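Local structure of Ice-binding protein (Flavobacteriaceae bacterium, 5UYT) at residues Ile338-Val352 / Trp365-Phe379. The protein probably binds ice crystals and restrains their growth, as an antifreeze protein built from two ice-binding-like beta-solenoid domains. Numbering follows the deposited sequence.
Sequences IKINGALSTTVNASV and WKVDGAVDLNDYTKF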
ATOM      1  N   ILE A 338     -10.891   3.432  -1.968  1.00 18.05           N
ATOM      2  CA  ILE A 338     -10.128   3.984  -3.122  1.00 17.40           C
ATOM      3  C   ILE A 338     -11.079   4.889  -3.900  1.00 18.29           C
ATOM      4  O   ILE A 338     -12.033   4.408  -4.514  1.00 18.11           O
ATOM      5  CB  ILE A 338      -9.563   2.841  -4.010  1.00 17.09           C
ATOM      6  CG1 ILE A 338      -8.577   2.023  -3.139  1.00 17.18           C
ATOM      7  CG2 ILE A 338      -8.807   3.422  -5.226  1.00 17.76           C
ATOM      8  CD1 ILE A 338      -8.095   0.731  -3.758  1.00 19.53           C
ATOM      9  N   LYS A 339     -10.877   6.199  -3.795  1.00 18.63           N
ATOM     10  CA  LYS A 339     -11.734   7.173  -4.472  1.00 19.39           C
ATOM     11  C   LYS A 339     -11.058   7.495  -5.807  1.00 19.73           C
ATOM     12  O   LYS A 339      -9.869   7.856  -5.836  1.00 20.01           O
ATOM     13  CB  LYS A 339     -11.827   8.478  -3.647  1.00 21.28           C
ATOM     14  CG  LYS A 339     -12.390   8.316  -2.246  1.00 21.97           C
ATOM     15  CD  LYS A 339     -12.722   9.677  -1.619  1.00 24.30           C
ATOM     16  CE  LYS A 339     -11.445  10.389  -1.228  1.00 25.54           C
ATOM     17  NZ  LYS A 339     -11.769  11.709  -0.613  1.00 26.44           N
ATOM     18  N   ILE A 340     -11.810   7.424  -6.901  1.00 18.81           N
ATOM     19  CA  ILE A 340     -11.240   7.693  -8.242  1.00 19.12           C
ATOM     20  C   ILE A 340     -12.044   8.837  -8.864  1.00 20.49           C
ATOM     21  O   ILE A 340     -13.281   8.724  -8.988  1.00 21.05           O
ATOM     22  CB  ILE A 340     -11.290   6.398  -9.124  1.00 17.60           C
ATOM     23  CG1 ILE A 340     -10.367   5.317  -8.546  1.00 17.50           C
ATOM     24  CG2 ILE A 340     -10.946   6.738 -10.580  1.00 18.54           C
ATOM     25  CD1 ILE A 340     -10.491   3.956  -9.262  1.00 16.73           C
ATOM     26  N   ASN A 341     -11.370   9.948  -9.203  1.00 20.54           N
ATOM     27  CA  ASN A 341     -12.041  11.095  -9.795  1.00 22.68           C
ATOM     28  C   ASN A 341     -11.934  11.000 -11.325  1.00 22.75           C
ATOM     29  O   ASN A 341     -11.157  11.739 -11.984  1.00 22.71           O
ATOM     30  CB  ASN A 341     -11.449  12.394  -9.216  1.00 25.26           C
ATOM     31  CG  ASN A 341     -12.157  13.635  -9.714  1.00 28.92           C
ATOM     32  OD1 ASN A 341     -13.290  13.565 -10.200  1.00 29.04           O
ATOM     33  ND2 ASN A 341     -11.496  14.787  -9.588  1.00 31.27           N
ATOM     34  N   GLY A 342     -12.716  10.076 -11.873  1.00 20.82           N
ATOM     35  CA  GLY A 342     -12.782   9.837 -13.316  1.00 21.05           C
ATOM     36  C   GLY A 342     -13.136   8.373 -13.545  1.00 19.87           C
ATOM     37  O   GLY A 342     -13.494   7.669 -12.605  1.00 19.11           O
ATOM     38  N   ALA A 343     -13.001   7.904 -14.786  1.00 20.21           N
ATOM     39  CA  ALA A 343     -13.325   6.521 -15.140  1.00 19.60           C
ATOM     40  C   ALA A 343     -12.245   5.548 -14.660  1.00 19.26           C
ATOM     41  O   ALA A 343     -11.077   5.942 -14.464  1.00 19.59           O
ATOM     42  CB  ALA A 343     -13.476   6.386 -16.651  1.00 20.34           C
ATOM     43  N   LEU A 344     -12.642   4.297 -14.476  1.00 17.44           N
ATOM     44  CA  LEU A 344     -11.706   3.223 -14.141  1.00 17.30           C
ATOM     45  C   LEU A 344     -11.679   2.219 -15.297  1.00 17.19           C
ATOM     46  O   LEU A 344     -12.741   1.773 -15.749  1.00 17.16           O
ATOM     47  CB  LEU A 344     -12.147   2.484 -12.857  1.00 17.02           C
ATOM     48  CG  LEU A 344     -11.378   1.186 -12.572  1.00 16.62           C
ATOM     49  CD1 LEU A 344      -9.867   1.457 -12.390  1.00 15.92           C
ATOM     50  CD2 LEU A 344     -11.963   0.438 -11.360  1.00 17.06           C
ATOM     51  N   SER A 345     -10.484   1.874 -15.778  1.00 17.00           N
ATOM     52  CA  SER A 345     -10.350   0.814 -16.789  1.00 17.47           C
ATOM     53  C   SER A 345      -9.173  -0.051 -16.360  1.00 16.96           C
ATOM     54  O   SER A 345      -8.440   0.313 -15.437  1.00 16.65           O
ATOM     55  CB  SER A 345     -10.114   1.402 -18.194  1.00 18.72           C
ATOM     56  OG  SER A 345      -8.891   2.150 -18.234  1.00 19.32           O
ATOM     57  N   THR A 346      -8.992  -1.199 -17.013  1.00 15.99           N
ATOM     58  CA  THR A 346      -7.909  -2.117 -16.613  1.00 15.98           C
ATOM     59  C   THR A 346      -7.274  -2.738 -17.842  1.00 15.92           C
ATOM     60  O   THR A 346      -7.865  -2.735 -18.937  1.00 16.29           O
ATOM     61  CB  THR A 346      -8.370  -3.267 -15.660  1.00 15.41           C
ATOM     62  OG1 THR A 346      -8.998  -4.326 -16.399  1.00 15.87           O
ATOM     63  CG2 THR A 346      -9.372  -2.782 -14.563  1.00 15.88           C
ATOM     64  N   THR A 347      -6.114  -3.341 -17.629  1.00 15.12           N
ATOM     65  CA  THR A 347      -5.549  -4.250 -18.629  1.00 14.35           C
ATOM     66  C   THR A 347      -6.232  -5.623 -18.543  1.00 14.22           C
ATOM     67  O   THR A 347      -6.866  -5.961 -17.516  1.00 14.51           O
ATOM     68  CB  THR A 347      -4.045  -4.431 -18.422  1.00 14.74           C
ATOM     69  OG1 THR A 347      -3.785  -4.953 -17.133  1.00 14.53           O
ATOM     70  CG2 THR A 347      -3.306  -3.052 -18.578  1.00 15.20           C
ATOM     71  N   VAL A 348      -6.098  -6.427 -19.596  1.00 13.95           N
ATOM     72  CA  VAL A 348      -6.420  -7.858 -19.439  1.00 13.72           C
ATOM     73  C   VAL A 348      -5.563  -8.442 -18.308  1.00 13.91           C
ATOM     74  O   VAL A 348      -4.451  -7.950 -18.030  1.00 14.28           O
ATOM     75  CB  VAL A 348      -6.282  -8.670 -20.750  1.00 14.26           C
ATOM     76  CG1 VAL A 348      -7.197  -8.069 -21.826  1.00 14.14           C
ATOM     77  CG2 VAL A 348      -4.814  -8.708 -21.248  1.00 14.84           C
ATOM     78  N   ASN A 349      -6.095  -9.451 -17.624  1.00 14.01           N
ATOM     79  CA  ASN A 349      -5.365 -10.151 -16.546  1.00 14.59           C
ATOM     80  C   ASN A 349      -5.026  -9.236 -15.365  1.00 15.01           C
ATOM     81  O   ASN A 349      -4.170  -9.611 -14.536  1.00 15.68           O
ATOM     82  CB  ASN A 349      -4.018 -10.730 -17.050  1.00 15.53           C
ATOM     83  CG  ASN A 349      -4.133 -12.007 -17.871  1.00 16.53           C
ATOM     84  OD1 ASN A 349      -3.190 -12.340 -18.672  1.00 19.11           O
ATOM     85  ND2 ASN A 349      -5.163 -12.770 -17.645  1.00 15.92           N
ATOM     86  N   ALA A 350      -5.683  -8.072 -15.249  1.00 14.30           N
ATOM     87  CA  ALA A 350      -5.406  -7.227 -14.074  1.00 14.86           C
ATOM     88  C   ALA A 350      -5.926  -7.938 -12.809  1.00 15.17           C
ATOM     89  O   ALA A 350      -6.757  -8.854 -12.900  1.00 14.47           O
ATOM     90  CB  ALA A 350      -6.042  -5.833 -14.227  1.00 14.23           C
ATOM     91  N   SER A 351      -5.444  -7.522 -11.627  1.00 14.74           N
ATOM     92  CA  SER A 351      -5.870  -8.198 -10.413  1.00 14.36           C
ATOM     93  C   SER A 351      -5.814  -7.284  -9.221  1.00 14.95           C
ATOM     94  O   SER A 351      -5.003  -6.342  -9.178  1.00 15.75           O
ATOM     95  CB  SER A 351      -5.069  -9.515 -10.144  1.00 14.92           C
ATOM     96  OG  SER A 351      -3.657  -9.278  -9.986  1.00 14.64           O
ATOM     97  N   VAL A 352      -6.680  -7.588  -8.266  1.00 15.17           N
ATOM     98  CA  VAL A 352      -6.642  -6.986  -6.931  1.00 15.73           C
ATOM     99  C   VAL A 352      -6.352  -8.158  -6.008  1.00 16.33           C
ATOM    100  O   VAL A 352      -7.116  -9.133  -5.989  1.00 16.56           O
ATOM    101  CB  VAL A 352      -8.000  -6.337  -6.576  1.00 16.26           C
ATOM    102  CG1 VAL A 352      -7.980  -5.749  -5.153  1.00 15.59           C
ATOM    103  CG2 VAL A 352      -8.372  -5.279  -7.633  1.00 15.94           C
ATOM    104  N   TRP A 365     -14.517   0.906  -3.662  1.00 17.19           N
ATOM    105  CA  TRP A 365     -13.983   1.738  -4.728  1.00 16.90           C
ATOM    106  C   TRP A 365     -15.090   2.717  -5.087  1.00 17.93           C
ATOM    107  O   TRP A 365     -16.200   2.292  -5.460  1.00 18.92           O
ATOM    108  CB  TRP A 365     -13.707   0.889  -5.973  1.00 16.63           C
ATOM    109  CG  TRP A 365     -12.750  -0.268  -5.767  1.00 15.86           C
ATOM    110  CD1 TRP A 365     -13.030  -1.479  -5.174  1.00 15.98           C
ATOM    111  CD2 TRP A 365     -11.391  -0.326  -6.190  1.00 16.46           C
ATOM    112  NE1 TRP A 365     -11.905  -2.276  -5.196  1.00 16.15           N
ATOM    113  CE2 TRP A 365     -10.886  -1.590  -5.812  1.00 16.06           C
ATOM    114  CE3 TRP A 365     -10.530   0.592  -6.827  1.00 16.45           C
ATOM    115  CZ2 TRP A 365      -9.558  -1.976  -6.062  1.00 16.82           C
ATOM    116  CZ3 TRP A 365      -9.210   0.199  -7.098  1.00 16.94           C
ATOM    117  CH2 TRP A 365      -8.744  -1.088  -6.729  1.00 17.17           C
ATOM    118  N   LYS A 366     -14.808   4.016  -4.970  1.00 18.06           N
ATOM    119  CA  LYS A 366     -15.773   5.037  -5.359  1.00 19.29           C
ATOM    120  C   LYS A 366     -15.315   5.583  -6.706  1.00 18.92           C
ATOM    121  O   LYS A 366     -14.271   6.251  -6.742  1.00 18.77           O
ATOM    122  CB  LYS A 366     -15.743   6.143  -4.296  1.00 20.74           C
ATOM    123  CG  LYS A 366     -16.826   7.237  -4.403  1.00 24.62           C
ATOM    124  CD  LYS A 366     -16.503   8.325  -5.428  1.00 27.77           C
ATOM    125  CE  LYS A 366     -15.139   8.992  -5.253  1.00 29.29           C
ATOM    126  NZ  LYS A 366     -14.824   9.874  -6.423  1.00 31.02           N
ATOM    127  N   VAL A 367     -16.051   5.314  -7.792  1.00 18.50           N
ATOM    128  CA  VAL A 367     -15.570   5.711  -9.126  1.00 17.77           C
ATOM    129  C   VAL A 367     -16.507   6.765  -9.751  1.00 18.36           C
ATOM    130  O   VAL A 367     -17.680   6.506 -10.041  1.00 18.53           O
ATOM    131  CB  VAL A 367     -15.467   4.475 -10.069  1.00 17.25           C
ATOM    132  CG1 VAL A 367     -14.927   4.935 -11.426  1.00 17.38           C
ATOM    133  CG2 VAL A 367     -14.576   3.397  -9.412  1.00 16.23           C
ATOM    134  N   ASP A 368     -15.993   7.980  -9.917  1.00 19.34           N
ATOM    135  CA  ASP A 368     -16.813   9.045 -10.478  1.00 21.09           C
ATOM    136  C   ASP A 368     -16.671   9.033 -11.999  1.00 21.35           C
ATOM    137  O   ASP A 368     -16.025   9.903 -12.600  1.00 20.44           O
ATOM    138  CB  ASP A 368     -16.434  10.416  -9.903  1.00 23.07           C
ATOM    139  CG  ASP A 368     -17.357  11.512 -10.365  1.00 26.94           C
ATOM    140  OD1 ASP A 368     -18.502  11.225 -10.780  1.00 28.03           O
ATOM    141  OD2 ASP A 368     -16.953  12.705 -10.305  1.00 28.33           O
ATOM    142  N   GLY A 369     -17.268   8.005 -12.600  1.00 20.58           N
ATOM    143  CA  GLY A 369     -17.228   7.816 -14.034  1.00 20.74           C
ATOM    144  C   GLY A 369     -17.525   6.378 -14.422  1.00 19.75           C
ATOM    145  O   GLY A 369     -18.008   5.578 -13.612  1.00 19.63           O
ATOM    146  N   ALA A 370     -17.246   6.057 -15.686  1.00 19.61           N
ATOM    147  CA  ALA A 370     -17.443   4.685 -16.208  1.00 19.01           C
ATOM    148  C   ALA A 370     -16.497   3.684 -15.551  1.00 18.35           C
ATOM    149  O   ALA A 370     -15.439   4.056 -14.999  1.00 18.20           O
ATOM    150  CB  ALA A 370     -17.242   4.685 -17.729  1.00 19.57           C
ATOM    151  N   VAL A 371     -16.898   2.417 -15.571  1.00 17.01           N
ATOM    152  CA  VAL A 371     -16.069   1.318 -15.003  1.00 16.25           C
ATOM    153  C   VAL A 371     -15.959   0.256 -16.093  1.00 16.27           C
ATOM    154  O   VAL A 371     -16.976  -0.201 -16.598  1.00 16.11           O
ATOM    155  CB  VAL A 371     -16.741   0.712 -13.755  1.00 16.05           C
ATOM    156  CG1 VAL A 371     -15.979  -0.533 -13.250  1.00 15.55           C
ATOM    157  CG2 VAL A 371     -16.837   1.772 -12.632  1.00 16.58           C
ATOM    158  N   ASP A 372     -14.741  -0.106 -16.463  1.00 15.66           N
ATOM    159  CA  ASP A 372     -14.555  -1.146 -17.485  1.00 16.35           C
ATOM    160  C   ASP A 372     -13.528  -2.128 -16.950  1.00 15.97           C
ATOM    161  O   ASP A 372     -12.358  -1.752 -16.710  1.00 16.24           O
ATOM    162  CB  ASP A 372     -14.083  -0.510 -18.777  1.00 17.99           C
ATOM    163  CG  ASP A 372     -14.004  -1.507 -19.921  1.00 19.37           C
ATOM    164  OD1 ASP A 372     -13.709  -2.689 -19.670  1.00 18.83           O
ATOM    165  OD2 ASP A 372     -14.237  -1.087 -21.076  1.00 22.16           O
ATOM    166  N   LEU A 373     -13.971  -3.341 -16.658  1.00 14.53           N
ATOM    167  CA  LEU A 373     -13.053  -4.386 -16.139  1.00 14.47           C
ATOM    168  C   LEU A 373     -12.689  -5.261 -17.315  1.00 14.14           C
ATOM    169  O   LEU A 373     -13.582  -5.865 -17.924  1.00 14.66           O
ATOM    170  CB  LEU A 373     -13.711  -5.212 -15.003  1.00 14.86           C
ATOM    171  CG  LEU A 373     -14.125  -4.314 -13.810  1.00 14.91           C
ATOM    172  CD1 LEU A 373     -14.664  -5.251 -12.745  1.00 14.82           C
ATOM    173  CD2 LEU A 373     -12.932  -3.502 -13.256  1.00 15.72           C
ATOM    174  N   ASN A 374     -11.420  -5.223 -17.729  1.00 14.31           N
ATOM    175  CA  ASN A 374     -10.994  -5.909 -18.980  1.00 14.06           C
ATOM    176  C   ASN A 374     -10.907  -7.440 -18.792  1.00 13.77           C
ATOM    177  O   ASN A 374     -10.951  -7.924 -17.652  1.00 13.07           O
ATOM    178  CB  ASN A 374      -9.641  -5.315 -19.408  1.00 14.62           C
ATOM    179  CG  ASN A 374      -9.475  -5.255 -20.906  1.00 15.27           C
ATOM    180  OD1 ASN A 374     -10.121  -5.999 -21.648  1.00 15.99           O
ATOM    181  ND2 ASN A 374      -8.559  -4.388 -21.371  1.00 16.41           N
ATOM    182  N   ASP A 375     -10.805  -8.199 -19.906  1.00 13.81           N
ATOM    183  CA  ASP A 375     -10.925  -9.674 -19.886  1.00 14.13           C
ATOM    184  C   ASP A 375     -10.045 -10.303 -18.798  1.00 14.06           C
ATOM    185  O   ASP A 375      -8.856  -9.973 -18.669  1.00 14.19           O
ATOM    186  CB  ASP A 375     -10.479 -10.316 -21.204  1.00 14.99           C
ATOM    187  CG  ASP A 375     -11.166  -9.744 -22.456  1.00 16.22           C
ATOM    188  OD1 ASP A 375     -11.841  -8.697 -22.420  1.00 16.04           O
ATOM    189  OD2 ASP A 375     -10.975 -10.393 -23.519  1.00 18.18           O
ATOM    190  N   TYR A 376     -10.612 -11.248 -18.069  1.00 13.80           N
ATOM    191  CA  TYR A 376      -9.854 -12.072 -17.101  1.00 14.12           C
ATOM    192  C   TYR A 376      -9.254 -11.260 -15.956  1.00 14.64           C
ATOM    193  O   TYR A 376      -8.324 -11.701 -15.279  1.00 16.50           O
ATOM    194  CB  TYR A 376      -8.844 -13.040 -17.817  1.00 14.38           C
ATOM    195  CG  TYR A 376      -9.611 -14.056 -18.595  1.00 14.24           C
ATOM    196  CD1 TYR A 376     -10.206 -15.122 -17.937  1.00 15.30           C
ATOM    197  CD2 TYR A 376      -9.876 -13.866 -19.961  1.00 14.52           C
ATOM    198  CE1 TYR A 376     -10.977 -16.042 -18.625  1.00 15.79           C
ATOM    199  CE2 TYR A 376     -10.668 -14.791 -20.673  1.00 14.91           C
ATOM    200  CZ  TYR A 376     -11.230 -15.843 -19.983  1.00 15.09           C
ATOM    201  OH  TYR A 376     -12.026 -16.760 -20.658  1.00 16.71           O
ATOM    202  N   THR A 377      -9.847 -10.115 -15.681  1.00 14.45           N
ATOM    203  CA  THR A 377      -9.489  -9.358 -14.459  1.00 14.62           C
ATOM    204  C   THR A 377     -10.066 -10.042 -13.209  1.00 15.33           C
ATOM    205  O   THR A 377     -11.162 -10.588 -13.262  1.00 14.97           O
ATOM    206  CB  THR A 377      -9.970  -7.921 -14.597  1.00 14.75           C
ATOM    207  OG1 THR A 377      -9.154  -7.303 -15.625  1.00 14.92           O
ATOM    208  CG2 THR A 377      -9.861  -7.161 -13.270  1.00 15.17           C
ATOM    209  N   LYS A 378      -9.275 -10.080 -12.138  1.00 14.84           N
ATOM    210  CA  LYS A 378      -9.710 -10.659 -10.866  1.00 15.56           C
ATOM    211  C   LYS A 378      -9.897  -9.471  -9.941  1.00 15.68           C
ATOM    212  O   LYS A 378      -8.911  -8.930  -9.383  1.00 16.38           O
ATOM    213  CB  LYS A 378      -8.682 -11.671 -10.311  1.00 17.15           C
ATOM    214  CG  LYS A 378      -8.558 -12.899 -11.216  1.00 19.71           C
ATOM    215  CD  LYS A 378      -7.578 -13.931 -10.674  1.00 25.53           C
ATOM    216  CE  LYS A 378      -7.728 -15.222 -11.493  1.00 28.22           C
ATOM    217  NZ  LYS A 378      -6.674 -16.165 -11.053  1.00 32.41           N
ATOM    218  N   PHE A 379     -11.146  -9.046  -9.792  1.00 14.56           N
ATOM    219  CA  PHE A 379     -11.434  -7.816  -9.056  1.00 15.93           C
ATOM    220  C   PHE A 379     -12.003  -8.155  -7.682  1.00 16.07           C
ATOM    221  O   PHE A 379     -12.701  -9.183  -7.531  1.00 15.72           O
ATOM    222  CB  PHE A 379     -12.400  -6.874  -9.844  1.00 17.10           C
ATOM    223  CG  PHE A 379     -12.133  -5.388  -9.582  1.00 19.06           C
ATOM    224  CD1 PHE A 379     -11.070  -4.757 -10.228  1.00 20.45           C
ATOM    225  CD2 PHE A 379     -12.889  -4.665  -8.659  1.00 23.07           C
ATOM    226  CE1 PHE A 379     -10.747  -3.414  -9.976  1.00 23.38           C
ATOM    227  CE2 PHE A 379     -12.575  -3.323  -8.397  1.00 21.52           C
ATOM    228  CZ  PHE A 379     -11.515  -2.708  -9.049  1.00 21.98           C
TER
HETATM  229  O   HOH W   1     -10.726  -1.812 -19.358  1.00 19.57           O
HETATM  230  O   HOH W   2      -6.251 -11.709 -13.388  1.00 31.01           O
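Strands 338-340 and 365-367 run parallel, their axes 4.7 Å apart and 8° from aligned, and strands 344-346 and 371-373 repeat this pairing at 13°. Ile338 sits over Trp365, Leu344 over Val371 and Ser351 over Lys378, the stacking of successive coils in a right-handed beta-helix. Backbone bonds pass both ways between the coils, among them Ile340 N to Lys366 O and Val352 N to Lys378 O. Gly369 faces Ala343 where a side chain would strike the neighbouring backbone.

Inside the coil, Ile338 CD1 lies over one face of the Trp365 indole, 3.6 Å from the centroid of its six-membered ring, while Phe379 CZ approaches the opposite face. Val352 CG2 covers a face of the Phe379 ring, 4.0 Å from its centroid, and Leu373 CD2 covers the other. On the opposite side of the first strand pair, bends at chi2 and chi3 bring Lys366 NZ back above the carbonyl plane of Ile340, 3.2 Å from Ile340 O, which also accepts Asp368 N; the Lys366 side chain packs against helix 270-288.

At the corner both segments form type II turns. Asn374 ND2 donates to Thr346 O at 3.0 Å, with that oxygen near the amide plane, and Asn374 OD1 accepts Asp375 N. A leucine in place of Asn374 would probably leave Thr346 O without its amide donor and Asp375 N without its side-chain acceptor. Thr346 OG1, chi1 80°, sits between its own N and carbonyl carbon, where it accepts Asn374 N at 2.9 Å and donates to Thr347 O.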